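Local coordinates for protein endoglucanase (Ruminococcus champanellensis, PDB 6WQV) that probably hydrolyses internal beta-1,4 linkages of cellulose and related plant polysaccharides such as xylan, as a broad-specificity GH5 subfamily 4 endoglucanase, at residues F225-D230 / L236-H241; L14-L19 / G281-I286; A215-T220 / N275-K280. All blocks are in the same frame, centred on the assembly; numbering follows the deposited sequence.

Interaction 1 of 3, residues F225-D230 / L236-H241; sequences FVLPTD and LIVDIH. With GLC (alpha-D-glucopyranose), chain E.
L236 meets the 225-230 loop with both of its methyls, and each has an oxygen as its nearest neighbour there. CD1 crosses the loop obliquely, 3.4 Å from the backbone carbonyl P228 O and 4.0 Å from L227 CG, with the ring carbons of P228 also close, while CD2 lies 3.4 Å from the carboxylate oxygen D230 OD2. CG stands beside the backbone N of L236 (chi1 -59°) and the chain is then extended, a shape that brings both methyls against the loop. Two residues further along strand 236-241, V238 offers the same side of the strand. Its CG2 sits 3.8 Å from F225 CZ, meeting the ring obliquely; the two side chains lie alongside, pointing opposite ways, and CG2 also touches L227 CD1. F277 of helix 263-278 packs on both F225 and V238 and extends this apolar layer. The carboxylate of D230 has polar partners elsewhere: OD1 forms a salt bridge with R197, and OD2 is also hydrogen-bonded outside the two segments.

Further along the chain, H241 belongs to the glycan pocket, and its ND1 hydrogen-bonds O1 of the bound glucose at 2.9 Å, the oxygen lying at the ring edge near its plane; the angle is a bent 143°, and either partner could donate. A leucine here would probably leave the O1 hydroxyl without this imidazole partner and weaken the hold on the sugar. One segment thus divides its chemistry: van der Waals contacts, including methyls against P228 O and D230 OD2, pack the loop on the strand, and a directional polar bond at H241 helps hold the sugar.

Interaction 2 of 3, residues L14-L19 / G281-I286; sequences LTASQL and GIPVII
A16 and P283, residues more than 260 positions apart in the chain, meet in a contact that contains no hydrogen bond and buries only 87 Å² in all. The methyl of A16 points at the pyrrolidine ring and stops 3.8 Å from P283 CG, with P283 CB a little further off, at 4.2 Å from the same methyl. At the next helical position, S17 was modelled in two conformations, so any touch of its hydroxyl on the proline ring is doubtful and the alanine methyl is the secure part of the contact.

Local motifs flank both partners. On the helix, T15 is the N-cap, and with Q18 it forms a capping box: Q18 N donates to T15 OG1 at 3.1 Å, and T15 N returns a bond to Q18 OE1 at 2.9 Å, nearly straight at 166°. The exchange gives two N-H groups at the start of helix 16-22 acceptors and fixes the turn that carries A16. On the other segment, G281 is the C' residue of a Schellman motif that ends helix 263-278; its positive phi turns the chain toward P283 and strand 284-289.

L20 of helix 16-22 also packs on P283, and A16 touches I237 of the neighbouring strand, so the short N-terminal helix lies across the end of the barrel where these strands begin. With A16 CB meeting the carbons of P283 and no polar bond across, this is an apolar contact that depends on shape, the capping box and Schellman motif setting the local backbone.

Interaction 3 of 3, residues A215-T220 / N275-K280; sequences ASCSST and NSFGAK
The end of helix 263-278, on the outside of the beta/alpha barrel, packs against the loop that leads from strand 208-211 into helix 219-223. C217 of that loop supplies the contact. SG is swung anti to the backbone N (chi1 -177°) and reaches the helix between two successive residues: it lies 3.7 Å from S276 OG and 4.4 Å from F277 CE2. The sulfur approaches the phenylalanine ring obliquely, and this is a plain apolar touch.

No hydrogen bond crosses the contact. S276 OG is already bonded to E272 O one turn back in its own helix, which leaves its side toward the sulfur to packing alone. V222 of helix 219-223 touches C217, S276 and F277, and I240 of strand 236-241 lies against both C217 and F277, so the sulfur fits into a larger apolar cluster. Within the helix segment, K280 NZ donates a hydrogen bond to N275 O at 2.6 Å.

S218, next to C217, is the N-cap of helix 219-223, which ties the cysteine's position to the start of that helix. Such packing of a post-strand loop against a nearby outer helix belongs to the shell of a TIM barrel.

How the interactions relate
From the N terminus, the chain first supplies helix 16-22, and interaction 2 closes the longest loop when the chain returns at 281-286. Within that loop interaction 3 joins 215-220 to 275-280, and within interaction 3 lies interaction 1, linking 225-230 to 236-241 across five residues; the three are nested and none cross. Neighbouring barrel strands connect interactions 1 and 2, V238 bonding through its backbone to P283 and I285. The other links are backbone bonds to a loop, H241 N to A215 O of interaction 3, and to a helix end, I282 N to F277 O between interactions 2 and 3. Together they tie the N-terminal helix, strands 236-241 and 284-289, and the helices outside them.

Interaction 1 of 3, residues F225-D230 / L236-H241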
ATOM      1  N   PHE A 225     -12.336  -3.667  14.012  1.00 13.81           N
ATOM      2  CA  PHE A 225     -12.394  -2.862  12.805  1.00 13.14           C
ATOM      3  C   PHE A 225     -13.839  -2.578  12.403  1.00 12.12           C
ATOM      4  O   PHE A 225     -14.693  -3.462  12.434  1.00 16.06           O
ATOM      5  CB  PHE A 225     -11.683  -3.608  11.664  1.00 13.79           C
ATOM      6  CG  PHE A 225     -11.713  -2.887  10.339  1.00 12.77           C
ATOM      7  CD1 PHE A 225     -10.788  -1.903  10.047  1.00 12.24           C
ATOM      8  CD2 PHE A 225     -12.661  -3.213   9.378  1.00 11.75           C
ATOM      9  CE1 PHE A 225     -10.817  -1.241   8.835  1.00 11.22           C
ATOM     10  CE2 PHE A 225     -12.690  -2.552   8.167  1.00 13.35           C
ATOM     11  CZ  PHE A 225     -11.773  -1.563   7.900  1.00 12.82           C
ATOM     12  N   VAL A 226     -14.096  -1.331  12.008  1.00 13.81           N
ATOM     13  CA  VAL A 226     -15.388  -0.900  11.480  1.00 15.24           C
ATOM     14  C   VAL A 226     -15.145  -0.299  10.097  1.00 15.08           C
ATOM     15  O   VAL A 226     -14.394   0.672   9.963  1.00 14.76           O
ATOM     16  CB  VAL A 226     -16.052   0.136  12.404  1.00 15.79           C
ATOM     17  CG1 VAL A 226     -17.330   0.690  11.777  1.00 17.49           C
ATOM     18  CG2 VAL A 226     -16.359  -0.457  13.774  1.00 16.88           C
ATOM     19  N   LEU A 227     -15.774  -0.865   9.075  1.00 14.50           N
ATOM     20  CA  LEU A 227     -15.666  -0.265   7.747  1.00 14.54           C
ATOM     21  C   LEU A 227     -16.384   1.081   7.758  1.00 13.49           C
ATOM     22  O   LEU A 227     -17.516   1.165   8.255  1.00 14.68           O
ATOM     23  CB  LEU A 227     -16.295  -1.179   6.701  1.00 16.15           C
ATOM     24  CG  LEU A 227     -15.943  -0.907   5.237  1.00 16.22           C
ATOM     25  CD1 LEU A 227     -14.496  -1.232   4.934  1.00 16.51           C
ATOM     26  CD2 LEU A 227     -16.905  -1.694   4.341  1.00 19.31           C
ATOM     27  N   PRO A 228     -15.771   2.147   7.235  1.00 12.97           N
ATOM     28  CA  PRO A 228     -16.445   3.454   7.237  1.00 13.63           C
ATOM     29  C   PRO A 228     -17.810   3.402   6.567  1.00 15.52           C
ATOM     30  O   PRO A 228     -18.041   2.629   5.633  1.00 15.19           O
ATOM     31  CB  PRO A 228     -15.490   4.353   6.442  1.00 14.67           C
ATOM     32  CG  PRO A 228     -14.181   3.731   6.577  1.00 14.44           C
ATOM     33  CD  PRO A 228     -14.398   2.243   6.714  1.00 12.11           C
ATOM     34  N   THR A 229     -18.722   4.234   7.064  1.00 15.62           N
ATOM     35  CA  THR A 229     -19.968   4.503   6.362  1.00 15.88           C
ATOM     36  C   THR A 229     -19.667   5.373   5.149  1.00 16.16           C
ATOM     37  O   THR A 229     -18.900   6.334   5.230  1.00 18.18           O
ATOM     38  CB  THR A 229     -20.927   5.232   7.302  1.00 17.31           C
ATOM     39  OG1 THR A 229     -21.224   4.393   8.426  1.00 20.71           O
ATOM     40  CG2 THR A 229     -22.241   5.602   6.609  1.00 19.37           C
ATOM     41  N   ASP A 230     -20.251   5.013   4.009  1.00 15.10           N
ATOM     42  CA  ASP A 230     -19.974   5.673   2.743  1.00 16.61           C
ATOM     43  C   ASP A 230     -21.251   6.301   2.203  1.00 16.13           C
ATOM     44  O   ASP A 230     -22.363   5.982   2.630  1.00 17.54           O
ATOM     45  CB  ASP A 230     -19.372   4.674   1.727  1.00 16.99           C
ATOM     46  CG  ASP A 230     -18.459   5.335   0.685  1.00 14.51           C
ATOM     47  OD1 ASP A 230     -18.436   6.581   0.556  1.00 13.81           O
ATOM     48  OD2 ASP A 230     -17.748   4.585  -0.020  1.00 15.26           O
ATOM     49  N   LEU A 236     -15.560   0.445  -1.110  1.00 14.04           N
ATOM     50  CA  LEU A 236     -14.471   0.401  -0.145  1.00 12.79           C
ATOM     51  C   LEU A 236     -13.792  -0.964  -0.134  1.00 11.51           C
ATOM     52  O   LEU A 236     -14.450  -2.005  -0.220  1.00 15.10           O
ATOM     53  CB  LEU A 236     -14.965   0.731   1.267  1.00 14.07           C
ATOM     54  CG  LEU A 236     -15.625   2.101   1.418  1.00 14.79           C
ATOM     55  CD1 LEU A 236     -16.038   2.334   2.878  1.00 15.70           C
ATOM     56  CD2 LEU A 236     -14.733   3.227   0.943  1.00 15.88           C
ATOM     57  N   ILE A 237     -12.466  -0.930   0.006  1.00 10.91           N
ATOM     58  CA  ILE A 237     -11.611  -2.108   0.018  1.00 12.06           C
ATOM     59  C   ILE A 237     -10.701  -2.037   1.237  1.00 10.21           C
ATOM     60  O   ILE A 237     -10.114  -0.988   1.519  1.00 13.05           O
ATOM     61  CB  ILE A 237     -10.744  -2.144  -1.255  1.00 12.15           C
ATOM     62  CG1 ILE A 237     -11.607  -2.110  -2.514  1.00 13.34           C
ATOM     63  CG2 ILE A 237      -9.820  -3.360  -1.255  1.00 11.99           C
ATOM     64  CD1 ILE A 237     -10.837  -1.654  -3.752  1.00 14.54           C
ATOM     65  N   VAL A 238     -10.541  -3.156   1.925  1.00 11.32           N
ATOM     66  CA  VAL A 238      -9.591  -3.239   3.032  1.00 11.41           C
ATOM     67  C   VAL A 238      -8.229  -3.667   2.501  1.00 11.64           C
ATOM     68  O   VAL A 238      -8.130  -4.578   1.664  1.00 11.75           O
ATOM     69  CB  VAL A 238     -10.094  -4.208   4.117  1.00 11.89           C
ATOM     70  CG1 VAL A 238      -9.018  -4.421   5.180  1.00 13.28           C
ATOM     71  CG2 VAL A 238     -11.383  -3.673   4.745  1.00 13.03           C
ATOM     72  N   ASP A 239      -7.175  -3.025   2.996  1.00 11.78           N
ATOM     73  CA  ASP A 239      -5.802  -3.384   2.657  1.00 11.76           C
ATOM     74  C   ASP A 239      -5.168  -4.123   3.829  1.00 12.53           C
ATOM     75  O   ASP A 239      -5.068  -3.582   4.938  1.00 12.40           O
ATOM     76  CB  ASP A 239      -4.950  -2.164   2.301  1.00 11.08           C
ATOM     77  CG  ASP A 239      -3.548  -2.541   1.794  1.00 11.80           C
ATOM     78  OD1 ASP A 239      -3.173  -3.733   1.854  1.00 14.56           O
ATOM     79  OD2 ASP A 239      -2.816  -1.640   1.338  1.00 15.49           O
ATOM     80  N   ILE A 240      -4.741  -5.355   3.577  1.00 12.89           N
ATOM     81  CA  ILE A 240      -3.967  -6.150   4.512  1.00 10.68           C
ATOM     82  C   ILE A 240      -2.580  -6.348   3.909  1.00 12.10           C
ATOM     83  O   ILE A 240      -2.462  -6.750   2.745  1.00 14.83           O
ATOM     84  CB  ILE A 240      -4.635  -7.512   4.760  1.00 11.92           C
ATOM     85  CG1 ILE A 240      -6.017  -7.349   5.417  1.00 13.19           C
ATOM     86  CG2 ILE A 240      -3.712  -8.404   5.576  1.00 13.37           C
ATOM     87  CD1 ILE A 240      -6.030  -6.612   6.749  1.00 14.10           C
ATOM     88  N   HIS A 241      -1.536  -6.068   4.685  1.00 10.78           N
ATOM     89  CA  HIS A 241      -0.184  -6.477   4.310  1.00  8.92           C
ATOM     90  C   HIS A 241       0.075  -7.837   4.951  1.00 12.66           C
ATOM     91  O   HIS A 241      -0.247  -8.058   6.127  1.00 13.09           O
ATOM     92  CB  HIS A 241       0.864  -5.472   4.792  1.00 11.15           C
ATOM     93  CG  HIS A 241       0.622  -4.064   4.334  1.00 10.46           C
ATOM     94  ND1 HIS A 241       1.485  -3.030   4.637  1.00 13.63           N
ATOM     95  CD2 HIS A 241      -0.390  -3.511   3.630  1.00 12.55           C
ATOM     96  CE1 HIS A 241       1.010  -1.903   4.138  1.00 11.84           C
ATOM     97  NE2 HIS A 241      -0.125  -2.166   3.520  1.00 11.76           N
TER
HETATM   98  C1  GLC E   1       5.263  -2.336   5.643  1.00 19.28           C
HETATM   99  C2  GLC E   1       5.595  -0.974   5.065  1.00 13.23           C
HETATM  100  C3  GLC E   1       6.720  -0.834   4.132  1.00 11.80           C
HETATM  101  C4  GLC E   1       7.919  -1.612   4.622  1.00 11.97           C
HETATM  102  C5  GLC E   1       7.497  -3.062   4.683  1.00 14.21           C
HETATM  103  C6  GLC E   1       8.629  -4.041   4.944  1.00 14.02           C
HETATM  104  O1  GLC E   1       4.346  -3.091   4.967  1.00 19.54           O
HETATM  105  O2  GLC E   1       4.354  -0.433   4.520  1.00 13.78           O
HETATM  106  O3  GLC E   1       7.046   0.604   4.064  1.00 11.71           O
HETATM  107  O4  GLC E   1       9.014  -1.399   3.726  1.00 12.33           O
HETATM  108  O5  GLC E   1       6.502  -3.221   5.771  1.00 16.68           O
HETATM  109  O6  GLC E   1       9.194  -3.838   6.166  1.00 16.40           O

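Interaction 2 of 3, residues L14-L19 / G281-I286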
ATOM      1  N   LEU A  14     -18.014   1.325 -11.310  1.00 20.21           N
ATOM      2  CA  LEU A  14     -17.881  -0.086 -10.994  1.00 22.00           C
ATOM      3  C   LEU A  14     -17.790  -0.281  -9.491  1.00 18.69           C
ATOM      4  O   LEU A  14     -17.268   0.574  -8.765  1.00 19.50           O
ATOM      5  CB  LEU A  14     -16.603  -0.653 -11.593  1.00 27.12           C
ATOM      6  CG  LEU A  14     -16.464  -0.566 -13.108  1.00 33.04           C
ATOM      7  CD1 LEU A  14     -15.093  -1.098 -13.484  1.00 34.81           C
ATOM      8  CD2 LEU A  14     -17.563  -1.335 -13.790  1.00 36.76           C
ATOM      9  N   THR A  15     -18.259  -1.431  -9.026  1.00 17.24           N
ATOM     10  CA  THR A  15     -18.090  -1.733  -7.614  1.00 17.21           C
ATOM     11  C   THR A  15     -16.640  -2.120  -7.318  1.00 15.20           C
ATOM     12  O   THR A  15     -15.843  -2.436  -8.212  1.00 14.94           O
ATOM     13  CB  THR A  15     -18.971  -2.904  -7.194  1.00 18.78           C
ATOM     14  OG1 THR A  15     -18.484  -4.102  -7.812  1.00 20.99           O
ATOM     15  CG2 THR A  15     -20.404  -2.678  -7.588  1.00 18.85           C
ATOM     16  N   ALA A  16     -16.306  -2.126  -6.028  1.00 16.66           N
ATOM     17  CA  ALA A  16     -14.958  -2.523  -5.630  1.00 15.13           C
ATOM     18  C   ALA A  16     -14.648  -3.941  -6.088  1.00 15.45           C
ATOM     19  O   ALA A  16     -13.540  -4.218  -6.557  1.00 14.80           O
ATOM     20  CB  ALA A  16     -14.814  -2.413  -4.112  1.00 16.38           C
ATOM     21  N   SER A  17     -15.607  -4.855  -5.951  0.59 16.74           N
ATOM     22  CA  SER A  17     -15.375  -6.219  -6.407  0.59 16.87           C
ATOM     23  C   SER A  17     -15.095  -6.252  -7.902  0.59 16.61           C
ATOM     24  O   SER A  17     -14.203  -6.978  -8.359  0.59 15.92           O
ATOM     25  CB  SER A  17     -16.579  -7.099  -6.081  0.59 18.71           C
ATOM     26  OG  SER A  17     -16.710  -7.277  -4.683  0.59 19.61           O
ATOM     27  N   GLN A  18     -15.866  -5.492  -8.687  1.00 16.86           N
ATOM     28  CA  GLN A  18     -15.651  -5.464 -10.130  1.00 16.62           C
ATOM     29  C   GLN A  18     -14.278  -4.908 -10.481  1.00 16.75           C
ATOM     30  O   GLN A  18     -13.603  -5.426 -11.379  1.00 17.64           O
ATOM     31  CB  GLN A  18     -16.751  -4.646 -10.809  1.00 18.73           C
ATOM     32  CG  GLN A  18     -18.096  -5.356 -10.866  1.00 21.00           C
ATOM     33  CD  GLN A  18     -19.247  -4.449 -11.284  1.00 22.62           C
ATOM     34  OE1 GLN A  18     -19.222  -3.239 -11.063  1.00 23.95           O
ATOM     35  NE2 GLN A  18     -20.266  -5.045 -11.891  1.00 23.51           N
ATOM     36  N   LEU A  19     -13.844  -3.851  -9.789  1.00 14.80           N
ATOM     37  CA  LEU A  19     -12.529  -3.287 -10.052  1.00 16.15           C
ATOM     38  C   LEU A  19     -11.439  -4.285  -9.693  1.00 14.61           C
ATOM     39  O   LEU A  19     -10.493  -4.488 -10.466  1.00 14.35           O
ATOM     40  CB  LEU A  19     -12.374  -1.985  -9.267  1.00 18.42           C
ATOM     41  CG  LEU A  19     -11.127  -1.150  -9.509  1.00 22.31           C
ATOM     42  CD1 LEU A  19     -11.264   0.239  -8.905  1.00 22.03           C
ATOM     43  CD2 LEU A  19      -9.909  -1.836  -8.917  1.00 29.84           C
ATOM     44  N   GLY A 281     -18.439 -10.282   2.481  1.00 26.47           N
ATOM     45  CA  GLY A 281     -18.823  -9.202   1.600  1.00 27.24           C
ATOM     46  C   GLY A 281     -18.076  -7.911   1.825  1.00 26.42           C
ATOM     47  O   GLY A 281     -18.583  -6.843   1.472  1.00 28.87           O
ATOM     48  N   ILE A 282     -16.898  -7.968   2.430  1.00 22.56           N
ATOM     49  CA  ILE A 282     -16.017  -6.807   2.501  1.00 19.02           C
ATOM     50  C   ILE A 282     -14.848  -7.067   1.561  1.00 17.11           C
ATOM     51  O   ILE A 282     -14.013  -7.944   1.835  1.00 16.51           O
ATOM     52  CB  ILE A 282     -15.523  -6.540   3.927  1.00 20.90           C
ATOM     53  CG1 ILE A 282     -16.679  -6.288   4.882  1.00 26.12           C
ATOM     54  CG2 ILE A 282     -14.593  -5.329   3.929  1.00 20.93           C
ATOM     55  CD1 ILE A 282     -16.221  -6.027   6.301  1.00 29.95           C
ATOM     56  N   PRO A 283     -14.728  -6.340   0.455  1.00 15.31           N
ATOM     57  CA  PRO A 283     -13.590  -6.565  -0.439  1.00 15.74           C
ATOM     58  C   PRO A 283     -12.267  -6.338   0.276  1.00 13.90           C
ATOM     59  O   PRO A 283     -12.140  -5.469   1.143  1.00 14.40           O
ATOM     60  CB  PRO A 283     -13.803  -5.534  -1.555  1.00 16.15           C
ATOM     61  CG  PRO A 283     -15.247  -5.220  -1.513  1.00 16.77           C
ATOM     62  CD  PRO A 283     -15.663  -5.332  -0.074  1.00 17.66           C
ATOM     63  N   VAL A 284     -11.266  -7.126  -0.106  1.00 13.12           N
ATOM     64  CA  VAL A 284      -9.952  -7.057   0.519  1.00 11.67           C
ATOM     65  C   VAL A 284      -8.873  -7.313  -0.524  1.00 10.90           C
ATOM     66  O   VAL A 284      -9.053  -8.106  -1.458  1.00 12.85           O
ATOM     67  CB  VAL A 284      -9.832  -8.033   1.722  1.00 13.84           C
ATOM     68  CG1 VAL A 284     -10.048  -9.478   1.265  1.00 14.82           C
ATOM     69  CG2 VAL A 284      -8.500  -7.858   2.433  1.00 13.49           C
ATOM     70  N   ILE A 285      -7.747  -6.629  -0.359  1.00 10.25           N
ATOM     71  CA  ILE A 285      -6.584  -6.762  -1.227  1.00 10.28           C
ATOM     72  C   ILE A 285      -5.360  -6.900  -0.335  1.00 11.11           C
ATOM     73  O   ILE A 285      -5.311  -6.342   0.764  1.00 11.85           O
ATOM     74  CB  ILE A 285      -6.448  -5.549  -2.176  1.00 10.86           C
ATOM     75  CG1 ILE A 285      -5.371  -5.796  -3.230  1.00 11.41           C
ATOM     76  CG2 ILE A 285      -6.145  -4.269  -1.378  1.00 12.26           C
ATOM     77  CD1 ILE A 285      -5.425  -4.822  -4.390  1.00 13.65           C
ATOM     78  N   ILE A 286      -4.378  -7.678  -0.792  1.00 10.79           N
ATOM     79  CA  ILE A 286      -3.075  -7.749  -0.123  1.00 11.00           C
ATOM     80  C   ILE A 286      -2.204  -6.694  -0.796  1.00 11.33           C
ATOM     81  O   ILE A 286      -1.596  -6.917  -1.847  1.00 11.37           O
ATOM     82  CB  ILE A 286      -2.475  -9.155  -0.152  1.00 11.73           C
ATOM     83  CG1 ILE A 286      -3.330 -10.086   0.713  1.00 12.67           C
ATOM     84  CG2 ILE A 286      -1.027  -9.125   0.347  1.00 11.77           C
ATOM     85  CD1 ILE A 286      -3.070 -11.556   0.510  1.00 12.21           C
TER

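Interaction 3 of 3, residues A215-T220 / N275-K280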
ATOM      1  N   ALA A 215      -2.331  -2.501   9.209  1.00 12.11           N
ATOM      2  CA  ALA A 215      -2.698  -3.304   8.038  1.00 11.25           C
ATOM      3  C   ALA A 215      -2.542  -4.795   8.316  1.00 11.26           C
ATOM      4  O   ALA A 215      -2.184  -5.583   7.434  1.00 13.63           O
ATOM      5  CB  ALA A 215      -1.908  -2.890   6.794  1.00 12.79           C
ATOM      6  N   SER A 216      -2.816  -5.191   9.555  1.00 11.05           N
ATOM      7  CA  SER A 216      -2.662  -6.565   9.992  1.00 12.29           C
ATOM      8  C   SER A 216      -4.017  -7.247  10.061  1.00 12.73           C
ATOM      9  O   SER A 216      -5.020  -6.638  10.453  1.00 13.57           O
ATOM     10  CB  SER A 216      -2.006  -6.627  11.371  1.00 17.68           C
ATOM     11  OG  SER A 216      -1.999  -7.950  11.888  1.00 21.66           O
ATOM     12  N   CYS A 217      -4.036  -8.525   9.703  1.00 13.06           N
ATOM     13  CA  CYS A 217      -5.203  -9.379   9.867  1.00 14.71           C
ATOM     14  C   CYS A 217      -4.917 -10.319  11.027  1.00 16.71           C
ATOM     15  O   CYS A 217      -4.069 -11.214  10.921  1.00 16.59           O
ATOM     16  CB  CYS A 217      -5.484 -10.168   8.591  1.00 14.94           C
ATOM     17  SG  CYS A 217      -6.968 -11.184   8.719  1.00 16.95           S
ATOM     18  N   SER A 218      -5.608 -10.090  12.136  1.00 16.32           N
ATOM     19  CA  SER A 218      -5.628 -10.979  13.284  1.00 17.67           C
ATOM     20  C   SER A 218      -7.010 -10.827  13.904  1.00 17.67           C
ATOM     21  O   SER A 218      -7.741  -9.881  13.594  1.00 17.04           O
ATOM     22  CB  SER A 218      -4.563 -10.601  14.311  1.00 21.06           C
ATOM     23  OG  SER A 218      -4.891  -9.366  14.924  1.00 23.13           O
ATOM     24  N   SER A 219      -7.362 -11.753  14.798  1.00 20.39           N
ATOM     25  CA  SER A 219      -8.646 -11.656  15.486  1.00 20.81           C
ATOM     26  C   SER A 219      -8.792 -10.304  16.170  1.00 19.20           C
ATOM     27  O   SER A 219      -9.855  -9.672  16.114  1.00 18.35           O
ATOM     28  CB  SER A 219      -8.759 -12.779  16.515  1.00 26.31           C
ATOM     29  OG  SER A 219      -8.640 -14.039  15.882  1.00 34.22           O
ATOM     30  N   THR A 220      -7.716  -9.833  16.799  1.00 20.18           N
ATOM     31  CA  THR A 220      -7.771  -8.588  17.551  1.00 20.42           C
ATOM     32  C   THR A 220      -8.068  -7.400  16.642  1.00 21.23           C
ATOM     33  O   THR A 220      -8.930  -6.570  16.954  1.00 20.04           O
ATOM     34  CB  THR A 220      -6.446  -8.393  18.286  1.00 24.84           C
ATOM     35  OG1 THR A 220      -6.250  -9.480  19.204  1.00 28.46           O
ATOM     36  CG2 THR A 220      -6.440  -7.079  19.032  1.00 28.20           C
ATOM     37  N   ASN A 275     -11.718 -15.185   5.156  1.00 16.84           N
ATOM     38  CA  ASN A 275     -12.822 -15.372   6.086  1.00 18.38           C
ATOM     39  C   ASN A 275     -13.166 -14.082   6.818  1.00 17.32           C
ATOM     40  O   ASN A 275     -14.334 -13.856   7.142  1.00 19.13           O
ATOM     41  CB  ASN A 275     -12.479 -16.449   7.111  1.00 19.19           C
ATOM     42  CG  ASN A 275     -12.547 -17.844   6.542  1.00 28.05           C
ATOM     43  OD1 ASN A 275     -13.181 -18.082   5.515  1.00 32.15           O
ATOM     44  ND2 ASN A 275     -11.902 -18.787   7.221  1.00 30.22           N
ATOM     45  N   SER A 276     -12.165 -13.242   7.096  1.00 18.70           N
ATOM     46  CA  SER A 276     -12.393 -12.013   7.855  1.00 20.83           C
ATOM     47  C   SER A 276     -13.110 -10.955   7.023  1.00 19.56           C
ATOM     48  O   SER A 276     -13.889 -10.164   7.575  1.00 22.13           O
ATOM     49  CB  SER A 276     -11.049 -11.463   8.346  1.00 19.61           C
ATOM     50  OG  SER A 276     -10.430 -12.337   9.276  1.00 22.40           O
ATOM     51  N   PHE A 277     -12.871 -10.930   5.711  1.00 18.29           N
ATOM     52  CA  PHE A 277     -13.342  -9.844   4.853  1.00 18.43           C
ATOM     53  C   PHE A 277     -14.119 -10.347   3.639  1.00 20.19           C
ATOM     54  O   PHE A 277     -15.341 -10.190   3.587  1.00 22.26           O
ATOM     55  CB  PHE A 277     -12.157  -8.963   4.456  1.00 18.87           C
ATOM     56  CG  PHE A 277     -11.496  -8.297   5.632  1.00 19.60           C
ATOM     57  CD1 PHE A 277     -12.154  -7.308   6.332  1.00 21.93           C
ATOM     58  CD2 PHE A 277     -10.240  -8.693   6.061  1.00 19.28           C
ATOM     59  CE1 PHE A 277     -11.567  -6.702   7.423  1.00 23.31           C
ATOM     60  CE2 PHE A 277      -9.645  -8.090   7.152  1.00 20.70           C
ATOM     61  CZ  PHE A 277     -10.313  -7.091   7.838  1.00 21.88           C
ATOM     62  N   GLY A 278     -13.437 -10.952   2.666  1.00 20.52           N
ATOM     63  CA  GLY A 278     -14.113 -11.318   1.427  1.00 23.65           C
ATOM     64  C   GLY A 278     -15.336 -12.192   1.637  1.00 25.27           C
ATOM     65  O   GLY A 278     -16.366 -12.004   0.979  1.00 27.35           O
ATOM     66  N   ALA A 279     -15.248 -13.160   2.553  1.00 25.44           N
ATOM     67  CA  ALA A 279     -16.382 -14.044   2.802  1.00 27.52           C
ATOM     68  C   ALA A 279     -17.570 -13.312   3.416  1.00 28.23           C
ATOM     69  O   ALA A 279     -18.705 -13.786   3.289  1.00 30.90           O
ATOM     70  CB  ALA A 279     -15.968 -15.194   3.724  1.00 27.96           C
ATOM     71  N   LYS A 280     -17.331 -12.190   4.096  1.00 25.03           N
ATOM     72  CA  LYS A 280     -18.378 -11.364   4.679  1.00 27.35           C
ATOM     73  C   LYS A 280     -18.838 -10.250   3.747  1.00 27.07           C
ATOM     74  O   LYS A 280     -19.526  -9.326   4.193  1.00 31.99           O
ATOM     75  CB  LYS A 280     -17.875 -10.695   5.966  1.00 30.97           C
ATOM     76  CG  LYS A 280     -17.787 -11.558   7.206  1.00 37.61           C
ATOM     77  CD  LYS A 280     -17.291 -12.945   6.902  1.00 41.94           C
ATOM     78  CE  LYS A 280     -17.233 -13.785   8.163  1.00 43.99           C
ATOM     79  NZ  LYS A 280     -16.515 -15.065   7.921  1.00 42.13           N
TER